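PDB 1YAR: proteasome activator protein PA26 from Trypanosoma brucei, which probably docks onto the ends of the 20S proteasome and opens its entrance gate, as activators of the 11S (PA28) family do. Local coordinates for residues O[47-52]-O[199-204]; O[25-30]-O[95-100]; O[86-91]-O[131-136]; O[59-64]-O[187-192]. All blocks are in the same frame, centred on the assembly; numbering follows the deposited sequence.

The four contacts are spread along an elongated helical subunit. Contact 1 and contact 2 both use helix 24-57, but their centres lie 30 Å apart on opposite sides of the chain's centre. Contact 3 sits near the middle, about 5 Å from that centre. It touches contact 2 directly, Val30 CG1 lying 3.6 Å from Gln90 CB, and both use helix 71-99. Contact 4 is toward one end; it shares helix 183-226 with contact 1, with centres 19 Å apart. Contacts 2 and 4 are the most widely separated, 46 Å between centres. Contacts 1 and 4 touch one neighbouring subunit, and contact 3 touches another that contact 2 also meets.

Contact 1: residues O[47-52]-O[199-204]; sequences KAAAEA and KVELAT
Ala49 and Glu201 bring the helix segments 47-52 and 199-204 together: their CA atoms are 5.9 Å apart, and the segment axes approach to 8.5 Å with 156° between their directions. The two segments run nearly antiparallel. The two residues of 47-52 that touch the partner, Ala49 and Ala50, carry only a methyl, which suits the close approach. The methyl of Ala49 points at the partner helix and meets two residues. One is Val200, whose CG1 lies 3.7 Å from Ala49 CB. CG1, placed anti to the backbone N (chi1 175°), is the methyl that meets Ala49. The other is Glu201, whose CG is 3.8 Å from Ala49 CB. Glu201 then reaches alongside Ala50. Its CG is anti to its own carbonyl carbon (chi1 -64°) and the chain stays extended beyond it, which carries the carboxylate to Ala50. There Glu201 CD is 3.7 Å from Ala50 CA, and Glu201 OE2 is 3.6 Å from Ala50 CB. These are van der Waals contacts of a carboxylate with aliphatic carbon. Glu201 also packs on His53 and on His85 of a neighbouring subunit. Val200 is buried and touches Ile45 and Leu77 too, so three long helices meet around it. Such near-antiparallel packing of long helices is typical of the helical bundle that forms each subunit in the PA28 family.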
loop_
_atom_site.group_PDB
_atom_site.type_symbol
_atom_site.label_atom_id
_atom_site.label_comp_id
_atom_site.label_asym_id
_atom_site.label_seq_id
_atom_site.Cartn_x
_atom_site.Cartn_y
_atom_site.Cartn_z
ATOM N N LYS O 47 -49.269 -79.871 -74.649
ATOM C CA LYS O 47 -50.610 -80.419 -74.899
ATOM C C LYS O 47 -50.596 -81.594 -75.862
ATOM O O LYS O 47 -51.253 -82.606 -75.610
ATOM C CB LYS O 47 -51.578 -79.328 -75.368
ATOM C CG LYS O 47 -52.070 -78.463 -74.209
ATOM C CD LYS O 47 -52.807 -77.210 -74.687
ATOM C CE LYS O 47 -52.932 -76.174 -73.571
ATOM N NZ LYS O 47 -53.258 -74.819 -74.119
ATOM N N ALA O 48 -49.836 -81.464 -76.942
ATOM C CA ALA O 48 -49.687 -82.530 -77.925
ATOM C C ALA O 48 -48.970 -83.751 -77.325
ATOM O O ALA O 48 -49.282 -84.892 -77.674
ATOM C CB ALA O 48 -48.942 -82.016 -79.146
ATOM N N ALA O 49 -48.012 -83.510 -76.418
ATOM C CA ALA O 49 -47.343 -84.622 -75.719
ATOM C C ALA O 49 -48.314 -85.352 -74.798
ATOM O O ALA O 49 -48.353 -86.572 -74.802
ATOM C CB ALA O 49 -46.091 -84.127 -74.927
ATOM N N ALA O 50 -49.103 -84.609 -74.023
ATOM C CA ALA O 50 -50.088 -85.219 -73.119
ATOM C C ALA O 50 -51.112 -86.061 -73.883
ATOM O O ALA O 50 -51.450 -87.160 -73.456
ATOM C CB ALA O 50 -50.784 -84.170 -72.256
ATOM N N GLU O 51 -51.573 -85.539 -75.019
ATOM C CA GLU O 51 -52.538 -86.220 -75.880
ATOM C C GLU O 51 -51.973 -87.577 -76.321
ATOM O O GLU O 51 -52.625 -88.614 -76.153
ATOM C CB GLU O 51 -52.877 -85.312 -77.076
ATOM C CG GLU O 51 -53.528 -85.989 -78.273
ATOM C CD GLU O 51 -53.907 -84.988 -79.353
ATOM O OE1 GLU O 51 -55.086 -84.545 -79.343
ATOM O OE2 GLU O 51 -53.031 -84.623 -80.191
ATOM N N ALA O 52 -50.749 -87.561 -76.854
ATOM C CA ALA O 52 -50.059 -88.773 -77.279
ATOM C C ALA O 52 -49.877 -89.721 -76.096
ATOM O O ALA O 52 -50.171 -90.908 -76.206
ATOM C CB ALA O 52 -48.724 -88.423 -77.912
ATOM N N LYS O 199 -41.646 -87.279 -70.709
ATOM C CA LYS O 199 -40.433 -86.447 -70.654
ATOM C C LYS O 199 -40.565 -85.133 -71.420
ATOM O O LYS O 199 -40.098 -84.099 -70.958
ATOM C CB LYS O 199 -39.228 -87.233 -71.143
ATOM C CG LYS O 199 -38.803 -88.256 -70.130
ATOM C CD LYS O 199 -37.608 -89.028 -70.581
ATOM C CE LYS O 199 -37.304 -90.067 -69.519
ATOM N NZ LYS O 199 -35.909 -90.568 -69.627
ATOM N N VAL O 200 -41.215 -85.178 -72.583
ATOM C CA VAL O 200 -41.589 -83.937 -73.275
ATOM C C VAL O 200 -42.530 -83.065 -72.428
ATOM O O VAL O 200 -42.332 -81.857 -72.359
ATOM C CB VAL O 200 -42.177 -84.206 -74.689
ATOM C CG1 VAL O 200 -42.664 -82.904 -75.308
ATOM C CG2 VAL O 200 -41.109 -84.846 -75.584
ATOM N N GLU O 201 -43.532 -83.665 -71.774
ATOM C CA GLU O 201 -44.431 -82.888 -70.896
ATOM C C GLU O 201 -43.665 -82.201 -69.750
ATOM O O GLU O 201 -43.901 -81.035 -69.449
ATOM C CB GLU O 201 -45.532 -83.740 -70.261
ATOM C CG GLU O 201 -46.541 -84.375 -71.210
ATOM C CD GLU O 201 -47.533 -85.259 -70.456
ATOM O OE1 GLU O 201 -47.474 -86.505 -70.614
ATOM O OE2 GLU O 201 -48.345 -84.716 -69.668
ATOM N N LEU O 202 -42.778 -82.955 -69.109
ATOM C CA LEU O 202 -41.959 -82.441 -68.013
ATOM C C LEU O 202 -40.947 -81.411 -68.493
ATOM O O LEU O 202 -40.792 -80.360 -67.865
ATOM C CB LEU O 202 -41.233 -83.588 -67.317
ATOM C CG LEU O 202 -42.087 -84.719 -66.735
ATOM C CD1 LEU O 202 -41.161 -85.844 -66.289
ATOM C CD2 LEU O 202 -42.994 -84.250 -65.588
ATOM N N ALA O 203 -40.228 -81.727 -69.576
ATOM C CA ALA O 203 -39.226 -80.805 -70.113
ATOM C C ALA O 203 -39.837 -79.479 -70.568
ATOM O O ALA O 203 -39.236 -78.429 -70.339
ATOM C CB ALA O 203 -38.446 -81.443 -71.236
ATOM N N THR O 204 -41.015 -79.508 -71.206
ATOM C CA THR O 204 -41.671 -78.242 -71.604
ATOM C C THR O 204 -42.003 -77.362 -70.407
ATOM O O THR O 204 -41.791 -76.140 -70.461
ATOM C CB THR O 204 -42.948 -78.438 -72.465
ATOM O OG1 THR O 204 -43.818 -79.379 -71.842
ATOM C CG2 THR O 204 -42.604 -79.033 -73.849
#

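Contact 2: residues O[25-30]-O[95-100]; sequences TSSFAV and RTVIAI
Ser27 and Val97 mark the closest point of the two backbones, with CA atoms 6.6 Å apart. Segments 25-30 and 95-100 run in roughly opposite directions. They join the start of helix 24-57 to the end of helix 71-99, two long helices of the bundle fold seen in PA28-family subunits. Both side chains point across the gap, and the buried Val97 sets both methyls against the CB and OG of Ser27. Val97 CG1 lies 3.6 Å from Ser27 OG, while Val97 CG2 lies 3.9 Å from Ser27 CB. A chi1 of 167° is what turns CG1 to the hydroxyl.

The Ser27 hydroxyl sits between its own N and carbonyl carbon (chi1 48°). This turns it back along its helix, where it is hydrogen-bonded to Glu24 O and also to Tyr218 OH of helix 183-226. The buried oxygen thus has polar partners although the valine offers none. Val97 also packs on Tyr22 and Ile226. Next to it, Thr96 OG1 is hydrogen-bonded to Thr209 OG1 of a neighbouring subunit, so this helix end also faces the subunit interface. The residue preceding Ser27 adds a looser touch, Ser26 CB lying 4.3 Å from Val97 CG2.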
loop_
_atom_site.group_PDB
_atom_site.type_symbol
_atom_site.label_atom_id
_atom_site.label_comp_id
_atom_site.label_asym_id
_atom_site.label_seq_id
_atom_site.Cartn_x
_atom_site.Cartn_y
_atom_site.Cartn_z
ATOM N N THR O 25 -31.427 -53.819 -78.855
ATOM C CA THR O 25 -32.637 -54.127 -79.613
ATOM C C THR O 25 -32.695 -55.587 -80.020
ATOM O O THR O 25 -33.758 -56.195 -79.954
ATOM C CB THR O 25 -32.778 -53.205 -80.849
ATOM O OG1 THR O 25 -32.939 -51.860 -80.393
ATOM C CG2 THR O 25 -34.106 -53.489 -81.567
ATOM N N SER O 26 -31.548 -56.136 -80.417
ATOM C CA SER O 26 -31.438 -57.540 -80.809
ATOM C C SER O 26 -31.786 -58.475 -79.662
ATOM O O SER O 26 -32.441 -59.498 -79.860
ATOM C CB SER O 26 -30.022 -57.887 -81.280
ATOM O OG SER O 26 -29.454 -56.844 -82.047
ATOM N N SER O 27 -31.323 -58.141 -78.462
ATOM C CA SER O 27 -31.616 -58.993 -77.322
ATOM C C SER O 27 -33.038 -58.771 -76.834
ATOM O O SER O 27 -33.752 -59.738 -76.555
ATOM C CB SER O 27 -30.574 -58.775 -76.215
ATOM O OG SER O 27 -30.381 -57.395 -75.979
ATOM N N PHE O 28 -33.481 -57.508 -76.760
ATOM C CA PHE O 28 -34.872 -57.208 -76.391
ATOM C C PHE O 28 -35.873 -57.898 -77.317
ATOM O O PHE O 28 -36.880 -58.426 -76.862
ATOM C CB PHE O 28 -35.153 -55.695 -76.350
ATOM C CG PHE O 28 -36.548 -55.346 -75.901
ATOM C CD1 PHE O 28 -37.022 -55.754 -74.651
ATOM C CD2 PHE O 28 -37.393 -54.595 -76.723
ATOM C CE1 PHE O 28 -38.319 -55.452 -74.219
ATOM C CE2 PHE O 28 -38.698 -54.263 -76.304
ATOM C CZ PHE O 28 -39.167 -54.693 -75.039
ATOM N N ALA O 29 -35.584 -57.907 -78.613
ATOM C CA ALA O 29 -36.459 -58.586 -79.571
ATOM C C ALA O 29 -36.636 -60.080 -79.240
ATOM O O ALA O 29 -37.719 -60.642 -79.437
ATOM C CB ALA O 29 -35.924 -58.408 -80.993
ATOM N N VAL O 30 -35.566 -60.719 -78.760
ATOM C CA VAL O 30 -35.638 -62.124 -78.358
ATOM C C VAL O 30 -36.578 -62.264 -77.161
ATOM O O VAL O 30 -37.478 -63.111 -77.144
ATOM C CB VAL O 30 -34.224 -62.708 -78.029
ATOM C CG1 VAL O 30 -34.342 -64.075 -77.347
ATOM C CG2 VAL O 30 -33.366 -62.834 -79.298
ATOM N N ARG O 95 -26.541 -63.700 -75.473
ATOM C CA ARG O 95 -25.204 -63.978 -75.000
ATOM C C ARG O 95 -24.230 -63.005 -75.644
ATOM O O ARG O 95 -23.440 -62.361 -74.955
ATOM C CB ARG O 95 -24.854 -65.422 -75.364
ATOM C CG ARG O 95 -23.762 -66.058 -74.565
ATOM C CD ARG O 95 -24.032 -67.546 -74.286
ATOM N NE ARG O 95 -22.829 -68.365 -74.416
ATOM C CZ ARG O 95 -21.877 -68.464 -73.493
ATOM N NH1 ARG O 95 -21.982 -67.799 -72.350
ATOM N NH2 ARG O 95 -20.823 -69.239 -73.708
ATOM N N THR O 96 -24.318 -62.890 -76.973
ATOM C CA THR O 96 -23.424 -62.044 -77.767
ATOM C C THR O 96 -23.540 -60.583 -77.350
ATOM O O THR O 96 -22.538 -59.926 -77.155
ATOM C CB THR O 96 -23.746 -62.199 -79.273
ATOM O OG1 THR O 96 -23.390 -63.517 -79.675
ATOM C CG2 THR O 96 -22.824 -61.298 -80.129
ATOM N N VAL O 97 -24.768 -60.096 -77.216
ATOM C CA VAL O 97 -25.026 -58.693 -76.839
ATOM C C VAL O 97 -24.324 -58.362 -75.515
ATOM O O VAL O 97 -23.665 -57.308 -75.363
ATOM C CB VAL O 97 -26.533 -58.428 -76.730
ATOM C CG1 VAL O 97 -26.825 -57.093 -76.034
ATOM C CG2 VAL O 97 -27.199 -58.479 -78.118
ATOM N N ILE O 98 -24.443 -59.276 -74.558
ATOM C CA ILE O 98 -23.721 -59.102 -73.283
ATOM C C ILE O 98 -22.197 -59.269 -73.410
ATOM O O ILE O 98 -21.429 -58.380 -73.012
ATOM C CB ILE O 98 -24.306 -60.042 -72.202
ATOM C CG1 ILE O 98 -25.812 -59.789 -72.050
ATOM C CG2 ILE O 98 -23.582 -59.819 -70.879
ATOM C CD1 ILE O 98 -26.550 -60.903 -71.293
ATOM N N ALA O 99 -21.755 -60.393 -73.969
ATOM C CA ALA O 99 -20.335 -60.734 -73.968
ATOM C C ALA O 99 -19.449 -59.704 -74.666
ATOM O O ALA O 99 -18.311 -59.467 -74.242
ATOM C CB ALA O 99 -20.095 -62.127 -74.550
ATOM N N ILE O 100 -19.963 -59.080 -75.721
ATOM C CA ILE O 100 -19.186 -58.058 -76.429
ATOM C C ILE O 100 -19.217 -56.693 -75.725
ATOM O O ILE O 100 -18.652 -55.723 -76.244
ATOM C CB ILE O 100 -19.635 -57.929 -77.942
ATOM C CG1 ILE O 100 -21.053 -57.350 -78.040
ATOM C CG2 ILE O 100 -19.556 -59.285 -78.623
ATOM C CD1 ILE O 100 -21.601 -57.220 -79.508
#

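Contact 3: residues O[86-91]-O[131-136]; sequences NVYCQA and LGSGEK
Tyr88 reaches Ser133 because its CG is anti to the backbone N (chi1 -176°), which swings the ring out from its helix toward the loop. With chi1 at 59°, Ser133 OG is tucked over its own backbone and meets the ring edge. The contact joins helix 71-99 of the bundle to the loop that leaves helix 111-130. Gly132 is the first residue past that helix to leave helical angles. Its positive phi of 55° ends the helical course, and probably helps bring Ser133 round to the helix that Leu131 also faces.

Leu131 CD1 rests on Val87 and Tyr88, 3.9 Å from Tyr88 N. It is 4.0 Å from Val87 CG1 and 4.0 Å from Tyr88 CB, and lies near the plane of the tyrosine ring, at its edge. Ser133 meets the same ring at its CE1 side, with Ser133 CB 3.4 Å from Tyr88 CE1 and Ser133 OG 3.3 Å from that carbon. All four touching residues are buried. Outside the two segments, Ser133 OG is hydrogen-bonded to Glu127 O in the last part of helix 111-130. Tyr88 also packs on His206 of a neighbouring subunit.

One water joins the two polar ends. It lies in the ring plane, 2.8 Å from Tyr88 OH, and donates a hydrogen bond of 2.7 Å to Ser133 OG.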
loop_
_atom_site.group_PDB
_atom_site.type_symbol
_atom_site.label_atom_id
_atom_site.label_comp_id
_atom_site.label_asym_id
_atom_site.label_seq_id
_atom_site.Cartn_x
_atom_site.Cartn_y
_atom_site.Cartn_z
ATOM N N ASN O 86 -34.492 -73.292 -81.953
ATOM C CA ASN O 86 -34.777 -71.860 -82.012
ATOM C C ASN O 86 -34.385 -71.098 -80.735
ATOM O O ASN O 86 -33.760 -70.041 -80.792
ATOM C CB ASN O 86 -36.267 -71.626 -82.293
ATOM C CG ASN O 86 -36.659 -71.992 -83.720
ATOM O OD1 ASN O 86 -35.797 -72.120 -84.600
ATOM N ND2 ASN O 86 -37.957 -72.156 -83.954
ATOM N N VAL O 87 -34.782 -71.645 -79.589
ATOM C CA VAL O 87 -34.454 -71.056 -78.295
ATOM C C VAL O 87 -32.940 -70.975 -78.104
ATOM O O VAL O 87 -32.436 -69.951 -77.635
ATOM C CB VAL O 87 -35.134 -71.816 -77.140
ATOM C CG1 VAL O 87 -34.570 -71.356 -75.783
ATOM C CG2 VAL O 87 -36.678 -71.599 -77.202
ATOM N N TYR O 88 -32.218 -72.028 -78.487
ATOM C CA TYR O 88 -30.746 -72.017 -78.412
ATOM C C TYR O 88 -30.142 -70.848 -79.205
ATOM O O TYR O 88 -29.279 -70.138 -78.710
ATOM C CB TYR O 88 -30.153 -73.337 -78.919
ATOM C CG TYR O 88 -28.641 -73.471 -78.789
ATOM C CD1 TYR O 88 -28.084 -74.179 -77.724
ATOM C CD2 TYR O 88 -27.769 -72.931 -79.745
ATOM C CE1 TYR O 88 -26.714 -74.339 -77.601
ATOM C CE2 TYR O 88 -26.377 -73.084 -79.623
ATOM C CZ TYR O 88 -25.866 -73.796 -78.542
ATOM O OH TYR O 88 -24.518 -73.984 -78.393
ATOM N N CYS O 89 -30.571 -70.685 -80.455
ATOM C CA CYS O 89 -30.024 -69.616 -81.297
ATOM C C CYS O 89 -30.408 -68.214 -80.785
ATOM O O CYS O 89 -29.617 -67.276 -80.856
ATOM C CB CYS O 89 -30.406 -69.836 -82.782
ATOM S SG CYS O 89 -29.654 -71.329 -83.496
ATOM N N GLN O 90 -31.615 -68.077 -80.253
ATOM C CA GLN O 90 -32.055 -66.825 -79.649
ATOM C C GLN O 90 -31.243 -66.501 -78.375
ATOM O O GLN O 90 -30.849 -65.358 -78.163
ATOM C CB GLN O 90 -33.548 -66.907 -79.359
ATOM C CG GLN O 90 -34.371 -66.747 -80.675
ATOM C CD GLN O 90 -35.749 -67.373 -80.637
ATOM O OE1 GLN O 90 -36.165 -67.968 -79.637
ATOM N NE2 GLN O 90 -36.473 -67.247 -81.762
ATOM N N ALA O 91 -30.978 -67.519 -77.558
ATOM C CA ALA O 91 -30.110 -67.348 -76.372
ATOM C C ALA O 91 -28.703 -66.852 -76.744
ATOM O O ALA O 91 -28.119 -66.020 -76.044
ATOM C CB ALA O 91 -30.017 -68.644 -75.604
ATOM N N LEU O 131 -31.600 -77.211 -72.059
ATOM C CA LEU O 131 -31.766 -77.676 -73.440
ATOM C C LEU O 131 -30.917 -78.898 -73.741
ATOM O O LEU O 131 -31.092 -79.524 -74.791
ATOM C CB LEU O 131 -31.452 -76.555 -74.440
ATOM C CG LEU O 131 -32.360 -75.314 -74.383
ATOM C CD1 LEU O 131 -31.849 -74.288 -75.382
ATOM C CD2 LEU O 131 -33.864 -75.644 -74.604
ATOM N N GLY O 132 -29.959 -79.201 -72.865
ATOM C CA GLY O 132 -29.072 -80.351 -73.041
ATOM C C GLY O 132 -28.334 -80.358 -74.380
ATOM O O GLY O 132 -28.294 -81.368 -75.074
ATOM N N SER O 133 -27.729 -79.234 -74.730
ATOM C CA SER O 133 -27.226 -79.017 -76.090
ATOM C C SER O 133 -25.827 -79.562 -76.314
ATOM O O SER O 133 -25.402 -79.727 -77.450
ATOM C CB SER O 133 -27.227 -77.533 -76.406
ATOM O OG SER O 133 -26.409 -76.833 -75.485
ATOM N N GLY O 134 -25.114 -79.846 -75.224
ATOM C CA GLY O 134 -23.748 -80.300 -75.330
ATOM C C GLY O 134 -23.641 -81.743 -75.759
ATOM O O GLY O 134 -24.589 -82.516 -75.644
ATOM N N GLU O 135 -22.470 -82.086 -76.272
ATOM C CA GLU O 135 -22.129 -83.433 -76.697
ATOM C C GLU O 135 -22.006 -84.398 -75.508
ATOM O O GLU O 135 -22.301 -85.586 -75.637
ATOM C CB GLU O 135 -20.815 -83.336 -77.483
ATOM C CG GLU O 135 -20.057 -84.619 -77.795
ATOM C CD GLU O 135 -18.683 -84.319 -78.409
ATOM O OE1 GLU O 135 -18.384 -83.117 -78.651
ATOM O OE2 GLU O 135 -17.889 -85.271 -78.622
ATOM N N LYS O 136 -21.569 -83.888 -74.353
ATOM C CA LYS O 136 -21.467 -84.702 -73.143
ATOM C C LYS O 136 -21.807 -83.849 -71.930
ATOM O O LYS O 136 -21.306 -82.732 -71.793
ATOM C CB LYS O 136 -20.040 -85.260 -72.974
ATOM C CG LYS O 136 -19.571 -86.225 -74.068
ATOM C CD LYS O 136 -18.189 -86.820 -73.732
ATOM C CE LYS O 136 -17.480 -87.290 -75.001
ATOM N NZ LYS O 136 -16.031 -87.557 -74.759
HETATM O O HOH W 1 -24.043 -75.861 -76.333
#

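Contact 4: residues O[59-64]-O[187-192]; sequences STYGRA and LELRQI
Tyr61 lays one face of its ring over the aliphatic part of Arg190. This is a CH-pi contact: Arg190 CB lies 3.6 Å from the centroid of the Tyr61 ring, 8° off the ring normal. Backbone and chain carbons extend the cover, with Tyr61 CE2 3.5 Å from Arg190 CA and Tyr61 CE1 3.7 Å from Arg190 CG. At the ring's edge, Leu189 CD2 comes within 3.9 Å of Tyr61 CD2.

The Arg190 chain is extended from CG to NE and runs past the ring toward Ser59. Its guanidinium plane stands 82° from the ring plane, so it does not stack on Tyr61. Arg190 NE makes a weak, bent hydrogen bond of 3.0 Å to Ser59 O. Segment 59-64 lies in the loop after helix 24-57, and here it folds against helix 183-226 of the subunit's helical bundle.

Arg190 NH2 is hydrogen-bonded to Arg57 O, at the end of helix 24-57, and Ser59 OG turns back to Val55 O. Tyr61 OH is hydrogen-bonded to Asp193 OD2, close by on the arginine's own helix, so the ring is held at its far end as well.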
loop_
_atom_site.group_PDB
_atom_site.type_symbol
_atom_site.label_atom_id
_atom_site.label_comp_id
_atom_site.label_asym_id
_atom_site.label_seq_id
_atom_site.Cartn_x
_atom_site.Cartn_y
_atom_site.Cartn_z
ATOM N N SER O 59 -53.369 -98.175 -74.573
ATOM C CA SER O 59 -53.023 -99.167 -75.588
ATOM C C SER O 59 -52.483 -100.450 -74.980
ATOM O O SER O 59 -51.776 -100.420 -73.965
ATOM C CB SER O 59 -51.966 -98.603 -76.547
ATOM O OG SER O 59 -52.499 -97.573 -77.367
ATOM N N THR O 60 -52.818 -101.577 -75.609
ATOM C CA THR O 60 -52.140 -102.850 -75.356
ATOM C C THR O 60 -51.210 -103.114 -76.539
ATOM O O THR O 60 -51.601 -102.943 -77.697
ATOM C CB THR O 60 -53.153 -104.000 -75.194
ATOM O OG1 THR O 60 -54.014 -103.725 -74.083
ATOM C CG2 THR O 60 -52.451 -105.287 -74.767
ATOM N N TYR O 61 -49.976 -103.512 -76.244
ATOM C CA TYR O 61 -48.959 -103.649 -77.264
ATOM C C TYR O 61 -48.716 -105.120 -77.581
ATOM O O TYR O 61 -48.781 -105.962 -76.691
ATOM C CB TYR O 61 -47.655 -103.008 -76.784
ATOM C CG TYR O 61 -47.478 -101.539 -77.107
ATOM C CD1 TYR O 61 -48.486 -100.607 -76.865
ATOM C CD2 TYR O 61 -46.264 -101.076 -77.609
ATOM C CE1 TYR O 61 -48.299 -99.248 -77.156
ATOM C CE2 TYR O 61 -46.067 -99.726 -77.898
ATOM C CZ TYR O 61 -47.075 -98.821 -77.669
ATOM O OH TYR O 61 -46.858 -97.491 -77.962
ATOM N N GLY O 62 -48.435 -105.412 -78.850
ATOM C CA GLY O 62 -47.988 -106.742 -79.288
ATOM C C GLY O 62 -46.830 -106.582 -80.249
ATOM O O GLY O 62 -46.282 -105.479 -80.370
ATOM N N ARG O 63 -46.455 -107.660 -80.949
ATOM C CA ARG O 63 -45.304 -107.606 -81.877
ATOM C C ARG O 63 -45.497 -106.556 -82.970
ATOM O O ARG O 63 -44.527 -105.963 -83.450
ATOM C CB ARG O 63 -45.001 -108.975 -82.517
ATOM C CG ARG O 63 -45.296 -109.047 -84.043
ATOM C CD ARG O 63 -44.669 -110.235 -84.776
ATOM N NE ARG O 63 -43.212 -110.275 -84.641
ATOM C CZ ARG O 63 -42.422 -111.154 -85.252
ATOM N NH1 ARG O 63 -42.945 -112.080 -86.058
ATOM N NH2 ARG O 63 -41.107 -111.109 -85.065
ATOM N N ALA O 64 -46.752 -106.328 -83.352
ATOM C CA ALA O 64 -47.081 -105.364 -84.395
ATOM C C ALA O 64 -46.531 -103.959 -84.101
ATOM O O ALA O 64 -46.162 -103.220 -85.020
ATOM C CB ALA O 64 -48.581 -105.309 -84.590
ATOM N N LEU O 187 -43.587 -104.955 -72.697
ATOM C CA LEU O 187 -44.105 -103.819 -71.934
ATOM C C LEU O 187 -43.103 -102.652 -71.922
ATOM O O LEU O 187 -43.501 -101.495 -71.855
ATOM C CB LEU O 187 -44.443 -104.243 -70.513
ATOM C CG LEU O 187 -45.680 -105.143 -70.354
ATOM C CD1 LEU O 187 -45.774 -105.644 -68.960
ATOM C CD2 LEU O 187 -46.978 -104.396 -70.758
ATOM N N GLU O 188 -41.806 -102.959 -71.980
ATOM C CA GLU O 188 -40.804 -101.887 -72.054
ATOM C C GLU O 188 -40.930 -101.051 -73.348
ATOM O O GLU O 188 -40.651 -99.840 -73.346
ATOM C CB GLU O 188 -39.383 -102.426 -71.880
ATOM C CG GLU O 188 -38.369 -101.314 -71.667
ATOM C CD GLU O 188 -36.938 -101.795 -71.684
ATOM O OE1 GLU O 188 -36.046 -100.921 -71.751
ATOM O OE2 GLU O 188 -36.707 -103.023 -71.632
ATOM N N LEU O 189 -41.385 -101.684 -74.439
ATOM C CA LEU O 189 -41.596 -100.982 -75.706
ATOM C C LEU O 189 -42.661 -99.919 -75.552
ATOM O O LEU O 189 -42.483 -98.770 -75.990
ATOM C CB LEU O 189 -42.005 -101.957 -76.820
ATOM C CG LEU O 189 -42.165 -101.398 -78.238
ATOM C CD1 LEU O 189 -40.811 -100.998 -78.803
ATOM C CD2 LEU O 189 -42.893 -102.432 -79.152
ATOM N N ARG O 190 -43.764 -100.307 -74.915
ATOM C CA ARG O 190 -44.836 -99.383 -74.595
ATOM C C ARG O 190 -44.327 -98.308 -73.632
ATOM O O ARG O 190 -44.736 -97.153 -73.737
ATOM C CB ARG O 190 -46.005 -100.146 -73.975
ATOM C CG ARG O 190 -47.193 -99.322 -73.627
ATOM C CD ARG O 190 -48.353 -100.166 -73.173
ATOM N NE ARG O 190 -49.390 -99.367 -72.541
ATOM C CZ ARG O 190 -49.415 -99.075 -71.248
ATOM N NH1 ARG O 190 -48.455 -99.524 -70.443
ATOM N NH2 ARG O 190 -50.405 -98.342 -70.752
ATOM N N GLN O 191 -43.450 -98.702 -72.700
ATOM C CA GLN O 191 -42.988 -97.781 -71.659
ATOM C C GLN O 191 -42.071 -96.719 -72.249
ATOM O O GLN O 191 -42.083 -95.561 -71.801
ATOM C CB GLN O 191 -42.295 -98.498 -70.496
ATOM C CG GLN O 191 -42.364 -97.666 -69.166
ATOM C CD GLN O 191 -43.796 -97.287 -68.774
ATOM O OE1 GLN O 191 -44.678 -98.152 -68.715
ATOM N NE2 GLN O 191 -44.024 -96.008 -68.497
ATOM N N ILE O 192 -41.269 -97.116 -73.233
ATOM C CA ILE O 192 -40.438 -96.168 -73.958
ATOM C C ILE O 192 -41.333 -95.134 -74.656
ATOM O O ILE O 192 -41.101 -93.928 -74.524
ATOM C CB ILE O 192 -39.496 -96.886 -74.959
ATOM C CG1 ILE O 192 -38.360 -97.574 -74.215
ATOM C CG2 ILE O 192 -38.929 -95.893 -75.996
ATOM C CD1 ILE O 192 -37.661 -98.658 -75.027
#